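Local coordinates for protein aspartate aminotransferase, mitochondrial (Trypanosoma brucei brucei, PDB 4W5K) that probably catalyses the pyridoxal phosphate-dependent exchange of an amino group between aspartate and 2-oxoglutarate, working as a homodimer, at residues 175-180 against 206-211; 124-129 against 180-185. The protein carries 1 engineered substitution. All blocks are in the same frame, centred on the assembly; numbering follows the deposited sequence.

Contact 1: residues 175-180 against 206-211; sequences VHACAH and PFVDMA. With PLP (pyridoxal-5'-phosphate), chain C.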
# COMPACT_ATOMS: atom_id res chain seq x y z
N VAL A 175 -13.21 -11.30 -15.16
CA VAL A 175 -12.73 -11.39 -16.56
C VAL A 175 -11.51 -10.49 -16.73
O VAL A 175 -11.44 -9.42 -16.13
CB VAL A 175 -13.82 -10.99 -17.59
CG1 VAL A 175 -15.03 -11.95 -17.54
CG2 VAL A 175 -14.25 -9.52 -17.43
N HIS A 176 -10.56 -10.93 -17.56
CA HIS A 176 -9.39 -10.08 -17.88
C HIS A 176 -9.78 -9.19 -19.08
O HIS A 176 -10.27 -9.71 -20.08
CB HIS A 176 -8.16 -10.92 -18.25
CG HIS A 176 -7.68 -11.85 -17.17
ND1 HIS A 176 -6.34 -12.06 -16.93
CD2 HIS A 176 -8.36 -12.64 -16.30
CE1 HIS A 176 -6.21 -12.94 -15.95
NE2 HIS A 176 -7.42 -13.31 -15.55
N ALA A 177 -9.55 -7.88 -19.02
CA ALA A 177 -10.00 -6.98 -20.09
C ALA A 177 -9.29 -7.25 -21.42
O ALA A 177 -9.89 -7.14 -22.48
CB ALA A 177 -9.79 -5.53 -19.68
N CYS A 178 -8.01 -7.58 -21.32
CA CYS A 178 -7.13 -7.86 -22.47
C CYS A 178 -5.78 -8.30 -21.94
O CYS A 178 -5.50 -8.14 -20.74
CB CYS A 178 -6.95 -6.65 -23.40
SG CYS A 178 -6.47 -5.10 -22.61
N ALA A 179 -4.97 -8.85 -22.83
CA ALA A 179 -3.71 -9.50 -22.46
C ALA A 179 -3.90 -10.43 -21.25
O ALA A 179 -3.26 -10.27 -20.20
CB ALA A 179 -2.59 -8.45 -22.21
N HIS A 180 -4.79 -11.40 -21.43
CA HIS A 180 -4.98 -12.41 -20.41
C HIS A 180 -3.64 -12.94 -19.88
O HIS A 180 -2.75 -13.30 -20.65
CB HIS A 180 -5.83 -13.55 -20.96
CG HIS A 180 -6.11 -14.64 -19.97
ND1 HIS A 180 -5.31 -15.76 -19.86
CD2 HIS A 180 -7.08 -14.77 -19.03
CE1 HIS A 180 -5.79 -16.54 -18.90
NE2 HIS A 180 -6.86 -15.96 -18.38
N PRO A 206 -20.13 -8.38 -13.20
CA PRO A 206 -18.80 -8.47 -13.82
C PRO A 206 -17.74 -7.75 -13.00
O PRO A 206 -17.98 -6.61 -12.60
CB PRO A 206 -18.99 -7.78 -15.16
CG PRO A 206 -20.13 -6.83 -14.93
CD PRO A 206 -21.05 -7.52 -13.98
N PHE A 207 -16.62 -8.42 -12.77
CA PHE A 207 -15.44 -7.85 -12.08
C PHE A 207 -14.32 -7.88 -13.11
O PHE A 207 -13.75 -8.93 -13.39
CB PHE A 207 -15.11 -8.68 -10.84
CG PHE A 207 -14.27 -7.96 -9.79
CD1 PHE A 207 -13.22 -7.13 -10.13
CD2 PHE A 207 -14.58 -8.14 -8.44
CE1 PHE A 207 -12.45 -6.49 -9.14
CE2 PHE A 207 -13.82 -7.51 -7.41
CZ PHE A 207 -12.75 -6.67 -7.77
N VAL A 208 -14.03 -6.73 -13.70
CA VAL A 208 -13.03 -6.61 -14.78
C VAL A 208 -11.65 -6.33 -14.20
O VAL A 208 -11.46 -5.34 -13.50
CB VAL A 208 -13.40 -5.51 -15.74
CG1 VAL A 208 -12.28 -5.32 -16.83
CG2 VAL A 208 -14.71 -5.83 -16.40
N ASP A 209 -10.71 -7.23 -14.45
CA ASP A 209 -9.30 -6.97 -14.14
C ASP A 209 -8.68 -6.38 -15.41
O ASP A 209 -8.50 -7.09 -16.41
CB ASP A 209 -8.60 -8.26 -13.68
CG ASP A 209 -7.13 -8.03 -13.29
OD1 ASP A 209 -6.58 -6.96 -13.61
OD2 ASP A 209 -6.52 -8.93 -12.67
N MET A 210 -8.43 -5.08 -15.39
CA MET A 210 -7.84 -4.38 -16.54
C MET A 210 -6.43 -3.93 -16.20
O MET A 210 -6.22 -2.78 -15.76
CB MET A 210 -8.69 -3.17 -16.96
CG MET A 210 -8.17 -2.53 -18.27
SD MET A 210 -9.29 -1.33 -19.00
CE MET A 210 -9.22 -0.03 -17.78
N ALA A 211 -5.48 -4.84 -16.37
CA ALA A 211 -4.10 -4.56 -15.95
C ALA A 211 -3.25 -4.01 -17.08
O ALA A 211 -2.15 -3.56 -16.81
CB ALA A 211 -3.45 -5.86 -15.38
N1 PLP C . -3.94 -8.60 -12.58
C2 PLP C . -3.23 -9.11 -13.64
C2A PLP C . -3.97 -9.89 -14.68
C3 PLP C . -1.85 -8.90 -13.74
O3 PLP C . -1.12 -9.41 -14.78
C4 PLP C . -1.19 -8.16 -12.76
C4A PLP C . 0.23 -7.76 -13.02
O4A PLP C . 1.12 -8.60 -12.87
C5 PLP C . -1.91 -7.65 -11.69
C6 PLP C . -3.29 -7.86 -11.61
C5A PLP C . -1.21 -6.87 -10.58
O4P PLP C . -0.91 -5.57 -11.01
P PLP C . -0.31 -4.50 -10.05
O1P PLP C . 1.19 -4.55 -10.08
O2P PLP C . -0.81 -4.74 -8.65
O3P PLP C . -0.81 -3.18 -10.58
O HOH W 1 -6.00 -7.47 -17.68

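Contact 2: residues 124-129 against 180-185; sequences PDVGYP and HNPTGV. With PLP (pyridoxal-5'-phosphate), chain C.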
# COMPACT_ATOMS: atom_id res chain seq x y z
N PRO A 124 -11.37 -17.44 -15.00
CA PRO A 124 -11.03 -18.38 -16.08
C PRO A 124 -10.25 -19.58 -15.53
O PRO A 124 -9.47 -19.43 -14.57
CB PRO A 124 -10.16 -17.54 -17.04
CG PRO A 124 -9.64 -16.39 -16.20
CD PRO A 124 -10.71 -16.13 -15.13
N ASP A 125 -10.45 -20.75 -16.14
CA ASP A 125 -9.87 -22.00 -15.66
C ASP A 125 -8.34 -21.91 -15.57
O ASP A 125 -7.74 -22.45 -14.64
CB ASP A 125 -10.30 -23.19 -16.55
CG ASP A 125 -10.03 -22.99 -18.04
OD1 ASP A 125 -9.38 -22.01 -18.46
OD2 ASP A 125 -10.48 -23.85 -18.81
N VAL A 126 -7.73 -21.20 -16.51
CA VAL A 126 -6.32 -20.82 -16.40
C VAL A 126 -6.28 -19.33 -16.17
O VAL A 126 -6.75 -18.55 -17.00
CB VAL A 126 -5.51 -21.18 -17.67
CG1 VAL A 126 -4.05 -20.73 -17.51
CG2 VAL A 126 -5.59 -22.65 -17.96
N GLY A 127 -5.77 -18.93 -15.02
CA GLY A 127 -5.82 -17.54 -14.64
C GLY A 127 -4.60 -17.05 -13.89
O GLY A 127 -3.57 -17.73 -13.77
N TYR A 128 -4.74 -15.85 -13.36
CA TYR A 128 -3.69 -15.18 -12.66
C TYR A 128 -3.55 -15.75 -11.24
O TYR A 128 -4.52 -15.74 -10.47
CB TYR A 128 -4.02 -13.68 -12.66
CG TYR A 128 -3.05 -12.79 -11.97
CD1 TYR A 128 -1.76 -12.62 -12.46
CD2 TYR A 128 -3.45 -12.04 -10.87
CE1 TYR A 128 -0.86 -11.74 -11.82
CE2 TYR A 128 -2.58 -11.18 -10.24
CZ TYR A 128 -1.29 -11.03 -10.72
OH TYR A 128 -0.44 -10.16 -10.09
N PRO A 129 -2.38 -16.31 -10.93
CA PRO A 129 -2.16 -17.07 -9.69
C PRO A 129 -2.62 -16.33 -8.43
O PRO A 129 -3.24 -16.95 -7.58
CB PRO A 129 -0.65 -17.28 -9.69
CG PRO A 129 -0.31 -17.38 -11.16
CD PRO A 129 -1.20 -16.36 -11.82
N HIS A 180 -4.79 -11.40 -21.43
CA HIS A 180 -4.98 -12.41 -20.41
C HIS A 180 -3.64 -12.94 -19.88
O HIS A 180 -2.75 -13.30 -20.65
CB HIS A 180 -5.83 -13.55 -20.96
CG HIS A 180 -6.11 -14.64 -19.97
ND1 HIS A 180 -5.31 -15.76 -19.86
CD2 HIS A 180 -7.08 -14.77 -19.03
CE1 HIS A 180 -5.79 -16.54 -18.90
NE2 HIS A 180 -6.86 -15.96 -18.38
N ASN A 181 -3.50 -12.94 -18.55
CA ASN A 181 -2.30 -13.43 -17.88
C ASN A 181 -2.74 -14.72 -17.18
O ASN A 181 -3.59 -14.69 -16.28
CB ASN A 181 -1.76 -12.35 -16.91
CG ASN A 181 -0.50 -12.77 -16.15
OD1 ASN A 181 -0.06 -13.91 -16.18
ND2 ASN A 181 0.08 -11.82 -15.44
N PRO A 182 -2.12 -15.86 -17.51
CA PRO A 182 -0.82 -16.09 -18.14
C PRO A 182 -0.80 -16.54 -19.61
O PRO A 182 0.29 -16.79 -20.11
CB PRO A 182 -0.25 -17.21 -17.27
CG PRO A 182 -1.48 -18.09 -17.03
CD PRO A 182 -2.66 -17.11 -16.95
N THR A 183 -1.95 -16.66 -20.28
CA THR A 183 -1.96 -17.36 -21.57
C THR A 183 -1.80 -16.45 -22.78
O THR A 183 -1.35 -16.90 -23.83
CB THR A 183 -3.27 -18.15 -21.77
OG1 THR A 183 -4.33 -17.22 -22.03
CG2 THR A 183 -3.59 -18.97 -20.52
N GLY A 184 -2.15 -15.17 -22.63
CA GLY A 184 -2.18 -14.27 -23.77
C GLY A 184 -3.43 -14.45 -24.64
O GLY A 184 -3.63 -13.73 -25.62
N VAL A 185 -4.29 -15.41 -24.29
CA VAL A 185 -5.48 -15.69 -25.11
C VAL A 185 -6.61 -14.70 -24.79
O VAL A 185 -7.08 -14.68 -23.65
CB VAL A 185 -5.96 -17.13 -24.86
CG1 VAL A 185 -7.35 -17.40 -25.52
CG2 VAL A 185 -4.89 -18.10 -25.34
N1 PLP C . -3.94 -8.60 -12.58
C2 PLP C . -3.23 -9.11 -13.64
C2A PLP C . -3.97 -9.89 -14.68
C3 PLP C . -1.85 -8.90 -13.74
O3 PLP C . -1.12 -9.41 -14.78
C4 PLP C . -1.19 -8.16 -12.76
C4A PLP C . 0.23 -7.76 -13.02
O4A PLP C . 1.12 -8.60 -12.87
C5 PLP C . -1.91 -7.65 -11.69
C6 PLP C . -3.29 -7.86 -11.61
C5A PLP C . -1.21 -6.87 -10.58
O4P PLP C . -0.91 -5.57 -11.01
P PLP C . -0.31 -4.50 -10.05
O1P PLP C . 1.19 -4.55 -10.08
O2P PLP C . -0.81 -4.74 -8.65
O3P PLP C . -0.81 -3.18 -10.58

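Contact 1: residues 175-180 against 206-211
Ala-177 packs its methyl group against two side chains of the neighbouring strand: CB lies 3.7 Å from CG of Met-210 and 3.8 Å from CG1 of Val-208. On that same face the CG2 branches of Val-175 and Val-208 approach to 3.9 Å, their side chains crossing at a slant, and Val-226 of helix 225-230 touches both valines. His-176 and Asp-209 turn to the other face, where the cofactor lies. With CG anti to the backbone N (chi1 -178°), Asp-209 sends its carboxylate to the pyridine, where OD2 comes to 2.6 Å from N1 of PLP; the same OD2 is hydrogen-bonded to His-131 NE2, which helps hold the carboxylate in place. His-176 meets the cofactor methyl C2A obliquely, and one face of its imidazole receives CD2 of His-180, 3.4 Å above the ring plane. Val-175 N donates to Phe-207 O and Val-175 O accepts from Asp-209 N (2.9 Å), so one residue spans two on the other strand, the mark of parallel pairing; Ala-177 N adds a bond to Asp-209 O, and all three are straight (162-164°). A water accepts from Ala-211 N and lies within hydrogen-bonding distance of Asp-209 O (2.8 Å) and Cys-178 O. The two strands, linked through helix 189-201, form a beta-alpha-beta unit in the large domain of aspartate aminotransferases, with the pyridoxal phosphate site at their C-terminal ends.

Contact 2: residues 124-129 against 180-185
Tyr-128 lays one face of its phenol ring over the pyridine of PLP, meets the amide of Asn-181 obliquely and makes an edge-to-face contact with the ring of His-131. The face-on placement rests on PLP C2, which lies 3.8 Å above the phenol plane and over its centre. The two rings run nearly parallel with a slight tilt that brings the hydroxyl end closer: OH is 3.3 Å from PLP C5, whereas CG is 4.0 Å from PLP C2. Beside this pair, Asn-181 ND2 stands 3.6 Å from Tyr-128 CD1, with the amide plane turned 61° from the ring. An extended first torsion and a barely twisted amide (chi2 -9°) carry ND2 of Asn-181 to PLP O3, to which it donates a hydrogen bond of 2.8 Å.

The second flat group, the His-180 imidazole, meets the rings of His-176 and Tyr-147, each with planes about 35° apart. At its edge and near its plane come Pro-124 CG and the carbonyl oxygen of Val-126, 2.9 Å from both NE2 and CE1. ND1 is hydrogen-bonded to Thr-183 OG1, and either atom could donate. The same hydroxyl accepts from Val-185 N, forming an ST turn, so Thr-183 helps set the rotation of the imidazole. Its methyl CG2 meanwhile packs at 3.5 Å on CG1 of Val-126, which also reaches CG of Pro-182. The peptide before Pro-182 is cis, and CD of this proline sits 3.4 Å from Gly-127 O.

Both loops also reach the cofactor, one with a ring over the pyridine and the other with an amide at O3. The Asn-181 N-H, probably with Tyr-212 OH as in related aminotransferases, would tend to stabilise negative charge on O3.

In the fold
Contact 1 is the deeper: its centre lies about 6 Å from the centre of the chain and all seven touching residues are buried. The centre of contact 2 is about 10 Å from that of the chain, and three of its eight touching residues, Val-126, Gly-127 and Tyr-128, are partly exposed. Regular backbone bonds between adjacent parallel strands carry contact 1; contact 2 joins the loops that follow strands 120-124 and 172-176, where irregular turns and side-chain packing replace that regularity. They share His-180 and meet where His-176 CE1 lies 3.2 Å from Asn-181 O. Contact 1 brings a carboxylate to the cofactor's pyridine nitrogen, contact 2 the aromatic cover and the amide at O3.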